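Local coordinates for protein apolipophorin-3b (Locusta migratoria, PDB 1AEP) that assists the loading of diacylglycerol into the hemolymph lipoprotein lipophorin by covering its expanding hydrophobic surface, and so supports lipid transport during insect flight, at residues Gln12-Thr17 and His110-Ile115; Ala22-Glu27 and Asn150-Ala155; Gly68-Gln73 and Gln124-Pro129. All blocks are in the same frame, centred on the assembly; numbering follows the deposited sequence.

Contact 1 is the most central of the three, its centre about 9 Å from that of the chain; contact 2 lies about 16 Å out and contact 3 about 22 Å out, these two on opposite sides of the chain's centre. Contacts 1 and 2 both use helix 7-25, which meets helix 94-121 in the first and helix 131-154 in the second. Contact 3 instead joins helix 69-83 to the loop leading into helix 131-154, and it touches contact 1 through Ile115 and Trp127. All three are partly buried. Contacts 1 and 3 set a methyl over a tryptophan face, contact 1 adding two amides, whereas contact 2 sets isoleucine mainly against the aliphatic part of a glutamate.

Contact 1: residues Gln12-Thr17 and His110-Ile115; sequences QQLNHT and HQWQDI
Leu14 of helix 7-25 lays its CD1 methyl over one face of the Trp112 indole on helix 94-121, and this is the tightly packed part of the contact. Leu14 CD1 stands 4.1 Å from the centroid of the five-membered ring of Trp112 and 15° off the ring normal, a CH-pi contact over the pyrrole part of the indole. Its nearest ring atom is Trp112 CG, 4.0 Å from Leu14 CD1. The two side chains cross at about a right angle, and CD1 is the leucine atom that meets the ring. Both residues are buried. Trp112 also packs edge-to-face with Phe77 of helix 69-83 and touches Ala138 and Thr141 of helix 131-154, which places the indole where four helices of the bundle come together.

One residue further along each helix the character changes. Asn15 and Gln113 bring their amides together on the looser, partly exposed side. Asn15 ND2 lies 3.0 Å from Gln113 OE1, and the amide planes are only 18° apart. With CG anti to the backbone N (chi1 164°), Asn15 directs its amide across, while Gln113 starts with CG beside its own N and extends beyond it to bring its amide close. Asn15 is an N-glycosylation site, although no glycan is present in this model.

The chemistry is thus split by depth, with a methyl on an aromatic face inside and uncharged amides outside. Such a pairing of two antiparallel amphipathic helices suggests an interface held largely by apolar burial, consistent with a bundle whose apolar faces can turn from each other to lipid.

Contact 2: residues Ala22-Glu27 and Asn150-Ala155; sequences AHELHE and NSIQSA
This contact belongs to the helical bundle near the end of helix 7-25, where that helix lies beside the last turn of helix 131-154 and runs in the same direction. Ile152 is the residue that fills the interface. Its CG2, anti to the backbone N, is turned toward Glu24, with Ile152 CG2 3.7 Å from Glu24 CB and the two side chains sliding past each other in opposite directions. Its other branch heads toward Leu25, but the two CD1 methyls are modelled closer than carbons can sit, so the detail of this pairing is doubtful. Leu25 also touches Gln102 and Leu105, so helix 94-121 packs against this leucine as well.

Toward the surface, Glu24 bends at chi2 (-137°) and carries its carboxylate alongside the aliphatic part of Gln153, with Glu24 CD 3.9 Å from Gln153 CG. The carboxylate and amide planes are nearly coplanar, 11° apart, and the carboxylate lies against the Gln153 methylenes. Buried aliphatic branches inside and longer polar chains toward solvent are the pattern of neighbouring amphipathic helices in a helix bundle.

Contact 3: residues Gly68-Gln73 and Gln124-Pro129; sequences GSVAEQ and QEAWAP
Val70 packs a methyl over one face of the Trp127 indole at one end of the helical bundle, where the first turn of helix 69-83 meets the loop between helices 94-121 and 131-154. The loop makes a type I beta turn from Glu125 to Ala128, closed by Ala128 N to Glu125 O at 3.0 Å, and Trp127 leaves it from the third position. With CG beside its backbone N and anti to the carbonyl carbon (chi1 -71°), the tryptophan swings its ring back over the helix.

The valine and tryptophan side chains cross obliquely, and Val70 points one methyl at the ring and the other at the turn. Val70 CG1, anti to the valine N, stands over the benzene part of the indole, 4.1 Å from the centroid of the Trp127 six-membered ring and 14° off the normal, a CH-pi contact placed toward the rim of the ring. Val70 CG2 lies 3.5 Å from Ala126 O and 4.0 Å from Ala126 CB. The valine therefore fits between the flat indole and the backbone of the turn.

Gln73, one helical turn later, crosses the indole at about a right angle, and its amide plane is inclined 62° to the ring. It meets the far end of the ring with its CB. Trp127 also touches Thr119 and Ile115 of helix 94-121, so the one side chain links two helices and the loop at their ends. Cutting the indole back to an alanine here is likely to open a gap between helix 69-83 and helix 94-121, leaving Val70 CG1 and the base of Gln73 without the surface they pack on. The closest approach of Gln73 to the indole is Gln73 CB to Trp127 CH2, at 3.9 Å.

Contact 1: residues Gln12-Thr17 and His110-Ile115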
loop_
_atom_site.group_PDB
_atom_site.type_symbol
_atom_site.label_atom_id
_atom_site.label_comp_id
_atom_site.label_asym_id
_atom_site.label_seq_id
_atom_site.Cartn_x
_atom_site.Cartn_y
_atom_site.Cartn_z
ATOM N N GLN A 12 -10.828 2.139 -5.578
ATOM C CA GLN A 12 -10.664 2.993 -6.731
ATOM C C GLN A 12 -9.974 4.291 -6.337
ATOM O O GLN A 12 -9.127 4.846 -7.038
ATOM C CB GLN A 12 -12.033 3.244 -7.360
ATOM C CG GLN A 12 -12.193 2.511 -8.705
ATOM C CD GLN A 12 -12.485 3.506 -9.796
ATOM O OE1 GLN A 12 -11.754 3.569 -10.805
ATOM N NE2 GLN A 12 -13.534 4.331 -9.569
ATOM N N GLN A 13 -10.333 4.731 -5.148
ATOM C CA GLN A 13 -9.775 5.921 -4.602
ATOM C C GLN A 13 -8.314 5.712 -4.215
ATOM O O GLN A 13 -7.479 6.602 -4.303
ATOM C CB GLN A 13 -10.675 6.232 -3.420
ATOM C CG GLN A 13 -11.799 7.243 -3.703
ATOM C CD GLN A 13 -12.476 7.673 -2.410
ATOM O OE1 GLN A 13 -11.918 8.436 -1.617
ATOM N NE2 GLN A 13 -13.671 7.171 -2.169
ATOM N N LEU A 14 -8.014 4.498 -3.804
ATOM C CA LEU A 14 -6.670 4.113 -3.441
ATOM C C LEU A 14 -5.733 4.222 -4.637
ATOM O O LEU A 14 -4.630 4.776 -4.571
ATOM C CB LEU A 14 -6.799 2.636 -3.176
ATOM C CG LEU A 14 -5.903 2.115 -2.108
ATOM C CD1 LEU A 14 -6.683 1.041 -1.402
ATOM C CD2 LEU A 14 -4.761 1.492 -2.809
ATOM N N ASN A 15 -6.214 3.670 -5.736
ATOM C CA ASN A 15 -5.511 3.626 -6.993
ATOM C C ASN A 15 -5.122 5.003 -7.474
ATOM O O ASN A 15 -3.978 5.263 -7.864
ATOM C CB ASN A 15 -6.452 2.896 -7.977
ATOM C CG ASN A 15 -6.149 3.011 -9.465
ATOM O OD1 ASN A 15 -6.350 4.067 -10.084
ATOM N ND2 ASN A 15 -5.694 1.896 -10.075
ATOM N N HIS A 16 -6.085 5.886 -7.473
ATOM C CA HIS A 16 -5.772 7.206 -7.926
ATOM C C HIS A 16 -4.668 7.771 -7.065
ATOM O O HIS A 16 -3.671 8.309 -7.555
ATOM C CB HIS A 16 -7.016 8.061 -7.838
ATOM C CG HIS A 16 -6.844 9.438 -8.428
ATOM N ND1 HIS A 16 -7.051 10.590 -7.665
ATOM C CD2 HIS A 16 -6.476 9.835 -9.689
ATOM C CE1 HIS A 16 -6.822 11.639 -8.459
ATOM N NE2 HIS A 16 -6.486 11.213 -9.679
ATOM N N THR A 17 -4.881 7.632 -5.772
ATOM C CA THR A 17 -3.915 8.116 -4.817
ATOM C C THR A 17 -2.547 7.585 -5.189
ATOM O O THR A 17 -1.638 8.338 -5.520
ATOM C CB THR A 17 -4.290 7.738 -3.354
ATOM O OG1 THR A 17 -5.503 8.333 -3.009
ATOM C CG2 THR A 17 -3.208 8.163 -2.354
ATOM N N HIS A 110 -2.310 -3.217 -6.987
ATOM C CA HIS A 110 -2.772 -4.359 -7.761
ATOM C C HIS A 110 -3.400 -5.416 -6.903
ATOM O O HIS A 110 -4.418 -5.984 -7.268
ATOM C CB HIS A 110 -1.734 -4.932 -8.685
ATOM C CG HIS A 110 -1.437 -3.946 -9.740
ATOM N ND1 HIS A 110 -0.208 -3.958 -10.377
ATOM C CD2 HIS A 110 -2.192 -2.939 -10.247
ATOM C CE1 HIS A 110 -0.250 -2.957 -11.246
ATOM N NE2 HIS A 110 -1.416 -2.332 -11.211
ATOM N N GLN A 111 -2.787 -5.640 -5.751
ATOM C CA GLN A 111 -3.264 -6.592 -4.784
ATOM C C GLN A 111 -4.608 -6.170 -4.184
ATOM O O GLN A 111 -5.430 -7.011 -3.819
ATOM C CB GLN A 111 -2.199 -6.732 -3.741
ATOM C CG GLN A 111 -1.411 -8.013 -3.951
ATOM C CD GLN A 111 0.029 -7.854 -3.532
ATOM O OE1 GLN A 111 0.968 -7.927 -4.335
ATOM N NE2 GLN A 111 0.198 -7.591 -2.239
ATOM N N TRP A 112 -4.818 -4.854 -4.093
ATOM C CA TRP A 112 -6.053 -4.303 -3.601
ATOM C C TRP A 112 -7.140 -4.497 -4.632
ATOM O O TRP A 112 -8.262 -4.854 -4.295
ATOM C CB TRP A 112 -5.926 -2.843 -3.209
ATOM C CG TRP A 112 -5.680 -2.814 -1.745
ATOM C CD1 TRP A 112 -4.513 -2.507 -1.141
ATOM C CD2 TRP A 112 -6.611 -3.171 -0.709
ATOM N NE1 TRP A 112 -4.646 -2.654 0.210
ATOM C CE2 TRP A 112 -5.927 -3.024 0.519
ATOM C CE3 TRP A 112 -7.971 -3.543 -0.674
ATOM C CZ2 TRP A 112 -6.530 -3.280 1.773
ATOM C CZ3 TRP A 112 -8.554 -3.825 0.542
ATOM C CH2 TRP A 112 -7.853 -3.698 1.759
ATOM N N GLN A 113 -6.785 -4.293 -5.892
ATOM C CA GLN A 113 -7.742 -4.488 -6.953
ATOM C C GLN A 113 -8.189 -5.942 -7.003
ATOM O O GLN A 113 -9.374 -6.229 -7.058
ATOM C CB GLN A 113 -7.162 -4.060 -8.287
ATOM C CG GLN A 113 -6.759 -2.580 -8.265
ATOM C CD GLN A 113 -6.421 -2.003 -9.632
ATOM O OE1 GLN A 113 -6.896 -0.904 -9.996
ATOM N NE2 GLN A 113 -5.584 -2.731 -10.387
ATOM N N ASP A 114 -7.226 -6.868 -6.958
ATOM C CA ASP A 114 -7.493 -8.312 -6.961
ATOM C C ASP A 114 -8.553 -8.693 -5.932
ATOM O O ASP A 114 -9.595 -9.241 -6.259
ATOM C CB ASP A 114 -6.271 -9.043 -6.442
ATOM C CG ASP A 114 -5.593 -9.811 -7.505
ATOM O OD1 ASP A 114 -5.458 -9.390 -8.634
ATOM O OD2 ASP A 114 -5.153 -10.987 -7.075
ATOM N N ILE A 115 -8.247 -8.450 -4.649
ATOM C CA ILE A 115 -9.173 -8.741 -3.583
ATOM C C ILE A 115 -10.520 -8.052 -3.740
ATOM O O ILE A 115 -11.544 -8.586 -3.345
ATOM C CB ILE A 115 -8.597 -8.352 -2.265
ATOM C CG1 ILE A 115 -9.057 -9.384 -1.261
ATOM C CG2 ILE A 115 -9.109 -6.979 -1.895
ATOM C CD1 ILE A 115 -8.032 -10.499 -1.148
#

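Contact 2: residues Ala22-Glu27 and Asn150-Ala155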
loop_
_atom_site.group_PDB
_atom_site.type_symbol
_atom_site.label_atom_id
_atom_site.label_comp_id
_atom_site.label_asym_id
_atom_site.label_seq_id
_atom_site.Cartn_x
_atom_site.Cartn_y
_atom_site.Cartn_z
ATOM N N ALA A 22 3.187 7.948 -6.917
ATOM C CA ALA A 22 4.282 7.430 -7.721
ATOM C C ALA A 22 4.848 8.437 -8.725
ATOM O O ALA A 22 6.057 8.506 -8.900
ATOM C CB ALA A 22 3.960 6.104 -8.329
ATOM N N HIS A 23 3.975 9.235 -9.359
ATOM C CA HIS A 23 4.426 10.245 -10.307
ATOM C C HIS A 23 5.471 11.140 -9.651
ATOM O O HIS A 23 6.526 11.429 -10.219
ATOM C CB HIS A 23 3.260 11.175 -10.806
ATOM C CG HIS A 23 3.572 12.185 -11.919
ATOM N ND1 HIS A 23 3.680 11.802 -13.261
ATOM C CD2 HIS A 23 3.792 13.556 -11.880
ATOM C CE1 HIS A 23 3.965 12.904 -13.984
ATOM N NE2 HIS A 23 4.045 13.978 -13.188
ATOM N N GLU A 24 5.130 11.596 -8.439
ATOM C CA GLU A 24 5.935 12.480 -7.601
ATOM C C GLU A 24 7.262 11.953 -7.147
ATOM O O GLU A 24 8.183 12.729 -6.901
ATOM C CB GLU A 24 5.138 13.034 -6.427
ATOM C CG GLU A 24 4.337 14.253 -6.892
ATOM C CD GLU A 24 4.428 15.332 -5.883
ATOM O OE1 GLU A 24 5.625 15.896 -5.862
ATOM O OE2 GLU A 24 3.504 15.650 -5.169
ATOM N N LEU A 25 7.331 10.631 -7.026
ATOM C CA LEU A 25 8.546 9.993 -6.620
ATOM C C LEU A 25 9.716 10.515 -7.447
ATOM O O LEU A 25 10.802 10.780 -6.923
ATOM C CB LEU A 25 8.496 8.493 -6.797
ATOM C CG LEU A 25 8.320 7.874 -5.418
ATOM C CD1 LEU A 25 7.760 8.907 -4.486
ATOM C CD2 LEU A 25 7.483 6.609 -5.595
ATOM N N HIS A 26 9.458 10.704 -8.750
ATOM C CA HIS A 26 10.419 11.209 -9.768
ATOM C C HIS A 26 10.913 12.627 -9.506
ATOM O O HIS A 26 11.919 13.075 -10.059
ATOM C CB HIS A 26 9.851 11.271 -11.219
ATOM C CG HIS A 26 9.517 9.974 -11.815
ATOM N ND1 HIS A 26 8.356 9.755 -12.567
ATOM C CD2 HIS A 26 10.205 8.825 -11.769
ATOM C CE1 HIS A 26 8.381 8.470 -12.941
ATOM N NE2 HIS A 26 9.480 7.884 -12.469
ATOM N N GLU A 27 10.196 13.359 -8.689
ATOM C CA GLU A 27 10.628 14.699 -8.449
ATOM C C GLU A 27 11.583 14.762 -7.289
ATOM O O GLU A 27 11.999 15.846 -6.879
ATOM C CB GLU A 27 9.440 15.623 -8.203
ATOM C CG GLU A 27 9.133 16.493 -9.440
ATOM C CD GLU A 27 7.763 17.088 -9.401
ATOM O OE1 GLU A 27 7.728 18.263 -8.799
ATOM O OE2 GLU A 27 6.779 16.520 -9.877
ATOM N N ASN A 150 2.262 13.806 0.314
ATOM C CA ASN A 150 2.394 15.100 0.957
ATOM C C ASN A 150 3.852 15.410 1.265
ATOM O O ASN A 150 4.331 16.529 1.105
ATOM C CB ASN A 150 1.595 15.112 2.266
ATOM C CG ASN A 150 0.106 15.262 2.020
ATOM O OD1 ASN A 150 -0.338 15.489 0.879
ATOM N ND2 ASN A 150 -0.659 15.124 3.074
ATOM N N SER A 151 4.589 14.374 1.678
ATOM C CA SER A 151 6.004 14.516 1.988
ATOM C C SER A 151 6.894 14.845 0.766
ATOM O O SER A 151 7.674 15.793 0.781
ATOM C CB SER A 151 6.509 13.297 2.778
ATOM O OG SER A 151 5.576 13.009 3.821
ATOM N N ILE A 152 6.771 14.038 -0.288
ATOM C CA ILE A 152 7.548 14.248 -1.489
ATOM C C ILE A 152 7.279 15.603 -2.068
ATOM O O ILE A 152 8.075 16.160 -2.815
ATOM C CB ILE A 152 7.311 13.131 -2.478
ATOM C CG1 ILE A 152 8.020 11.949 -1.889
ATOM C CG2 ILE A 152 7.827 13.371 -3.887
ATOM C CD1 ILE A 152 7.152 10.711 -2.046
ATOM N N GLN A 153 6.138 16.126 -1.668
ATOM C CA GLN A 153 5.666 17.416 -2.116
ATOM C C GLN A 153 6.207 18.558 -1.294
ATOM O O GLN A 153 6.623 19.572 -1.830
ATOM C CB GLN A 153 4.159 17.457 -1.896
ATOM C CG GLN A 153 3.174 17.681 -3.032
ATOM C CD GLN A 153 1.827 18.064 -2.433
ATOM O OE1 GLN A 153 0.823 17.435 -2.717
ATOM N NE2 GLN A 153 1.814 19.156 -1.651
ATOM N N SER A 154 6.161 18.395 0.021
ATOM C CA SER A 154 6.628 19.441 0.905
ATOM C C SER A 154 8.127 19.616 0.930
ATOM O O SER A 154 8.621 20.674 1.314
ATOM C CB SER A 154 6.111 19.409 2.307
ATOM O OG SER A 154 5.604 20.719 2.596
ATOM N N ALA A 155 8.831 18.563 0.534
ATOM C CA ALA A 155 10.280 18.558 0.477
ATOM C C ALA A 155 10.771 18.997 -0.905
ATOM O O ALA A 155 11.951 18.963 -1.222
ATOM C CB ALA A 155 10.806 17.173 0.830
#

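Contact 3: residues Gly68-Gln73 and Gln124-Pro129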
loop_
_atom_site.group_PDB
_atom_site.type_symbol
_atom_site.label_atom_id
_atom_site.label_comp_id
_atom_site.label_asym_id
_atom_site.label_seq_id
_atom_site.Cartn_x
_atom_site.Cartn_y
_atom_site.Cartn_z
ATOM N N GLY A 68 -13.952 -21.143 6.684
ATOM C CA GLY A 68 -14.003 -21.335 5.248
ATOM C C GLY A 68 -12.811 -20.789 4.510
ATOM O O GLY A 68 -11.729 -20.652 5.054
ATOM N N SER A 69 -13.020 -20.539 3.215
ATOM C CA SER A 69 -11.989 -20.066 2.307
ATOM C C SER A 69 -11.785 -18.559 2.304
ATOM O O SER A 69 -10.780 -18.071 1.793
ATOM C CB SER A 69 -12.280 -20.517 0.908
ATOM O OG SER A 69 -13.478 -19.833 0.489
ATOM N N VAL A 70 -12.741 -17.838 2.878
ATOM C CA VAL A 70 -12.664 -16.391 2.979
ATOM C C VAL A 70 -11.506 -16.079 3.914
ATOM O O VAL A 70 -10.626 -15.280 3.605
ATOM C CB VAL A 70 -14.014 -15.750 3.366
ATOM C CG1 VAL A 70 -13.900 -14.274 3.649
ATOM C CG2 VAL A 70 -15.006 -15.932 2.241
ATOM N N ALA A 71 -11.511 -16.788 5.042
ATOM C CA ALA A 71 -10.503 -16.688 6.076
ATOM C C ALA A 71 -9.150 -17.056 5.528
ATOM O O ALA A 71 -8.144 -16.405 5.789
ATOM C CB ALA A 71 -10.825 -17.646 7.223
ATOM N N GLU A 72 -9.146 -18.118 4.740
ATOM C CA GLU A 72 -7.931 -18.549 4.108
ATOM C C GLU A 72 -7.406 -17.436 3.214
ATOM O O GLU A 72 -6.290 -16.899 3.369
ATOM C CB GLU A 72 -8.281 -19.787 3.175
ATOM C CG GLU A 72 -7.808 -21.230 3.580
ATOM C CD GLU A 72 -8.831 -22.362 3.432
ATOM O OE1 GLU A 72 -9.174 -22.565 2.170
ATOM O OE2 GLU A 72 -9.298 -22.987 4.382
ATOM N N GLN A 73 -8.248 -17.058 2.284
ATOM C CA GLN A 73 -7.948 -16.058 1.318
ATOM C C GLN A 73 -7.653 -14.701 1.908
ATOM O O GLN A 73 -6.918 -13.934 1.302
ATOM C CB GLN A 73 -9.174 -15.960 0.444
ATOM C CG GLN A 73 -9.224 -17.187 -0.489
ATOM C CD GLN A 73 -10.092 -16.962 -1.711
ATOM O OE1 GLN A 73 -9.566 -16.659 -2.811
ATOM N NE2 GLN A 73 -11.408 -17.150 -1.514
ATOM N N GLN A 124 -22.778 -15.289 -3.683
ATOM C CA GLN A 124 -23.226 -15.863 -2.444
ATOM C C GLN A 124 -22.942 -14.862 -1.322
ATOM O O GLN A 124 -23.296 -15.078 -0.162
ATOM C CB GLN A 124 -22.404 -17.216 -2.338
ATOM C CG GLN A 124 -20.898 -17.115 -2.867
ATOM C CD GLN A 124 -20.365 -17.704 -4.228
ATOM O OE1 GLN A 124 -20.979 -17.690 -5.322
ATOM N NE2 GLN A 124 -19.105 -18.154 -4.174
ATOM N N GLU A 125 -22.282 -13.749 -1.703
ATOM C CA GLU A 125 -21.887 -12.642 -0.816
ATOM C C GLU A 125 -20.978 -13.098 0.332
ATOM O O GLU A 125 -21.027 -12.643 1.466
ATOM C CB GLU A 125 -23.080 -11.759 -0.403
ATOM C CG GLU A 125 -23.379 -10.617 -1.408
ATOM C CD GLU A 125 -24.701 -9.956 -1.175
ATOM O OE1 GLU A 125 -25.774 -10.498 -1.463
ATOM O OE2 GLU A 125 -24.618 -8.757 -0.636
ATOM N N ALA A 126 -20.125 -14.053 -0.024
ATOM C CA ALA A 126 -19.222 -14.671 0.917
ATOM C C ALA A 126 -18.307 -13.737 1.685
ATOM O O ALA A 126 -17.885 -14.047 2.806
ATOM C CB ALA A 126 -18.356 -15.641 0.158
ATOM N N TRP A 127 -17.952 -12.641 1.054
ATOM C CA TRP A 127 -17.035 -11.706 1.655
ATOM C C TRP A 127 -17.695 -10.703 2.554
ATOM O O TRP A 127 -17.036 -9.931 3.236
ATOM C CB TRP A 127 -16.293 -10.963 0.544
ATOM C CG TRP A 127 -15.337 -11.870 -0.131
ATOM C CD1 TRP A 127 -15.602 -12.775 -1.113
ATOM C CD2 TRP A 127 -13.956 -11.954 0.192
ATOM N NE1 TRP A 127 -14.462 -13.461 -1.413
ATOM C CE2 TRP A 127 -13.440 -12.983 -0.599
ATOM C CE3 TRP A 127 -13.145 -11.291 1.139
ATOM C CZ2 TRP A 127 -12.097 -13.338 -0.481
ATOM C CZ3 TRP A 127 -11.828 -11.638 1.241
ATOM C CH2 TRP A 127 -11.318 -12.661 0.432
ATOM N N ALA A 128 -19.000 -10.667 2.498
ATOM C CA ALA A 128 -19.742 -9.721 3.297
ATOM C C ALA A 128 -19.300 -9.636 4.750
ATOM O O ALA A 128 -19.261 -8.578 5.378
ATOM C CB ALA A 128 -21.169 -10.174 3.306
ATOM N N PRO A 129 -19.049 -10.765 5.312
ATOM C CA PRO A 129 -18.729 -10.789 6.712
ATOM C C PRO A 129 -17.457 -10.074 7.156
ATOM O O PRO A 129 -17.296 -9.809 8.358
ATOM C CB PRO A 129 -18.796 -12.240 7.117
ATOM C CG PRO A 129 -19.608 -12.930 6.009
ATOM C CD PRO A 129 -19.433 -12.095 4.772
#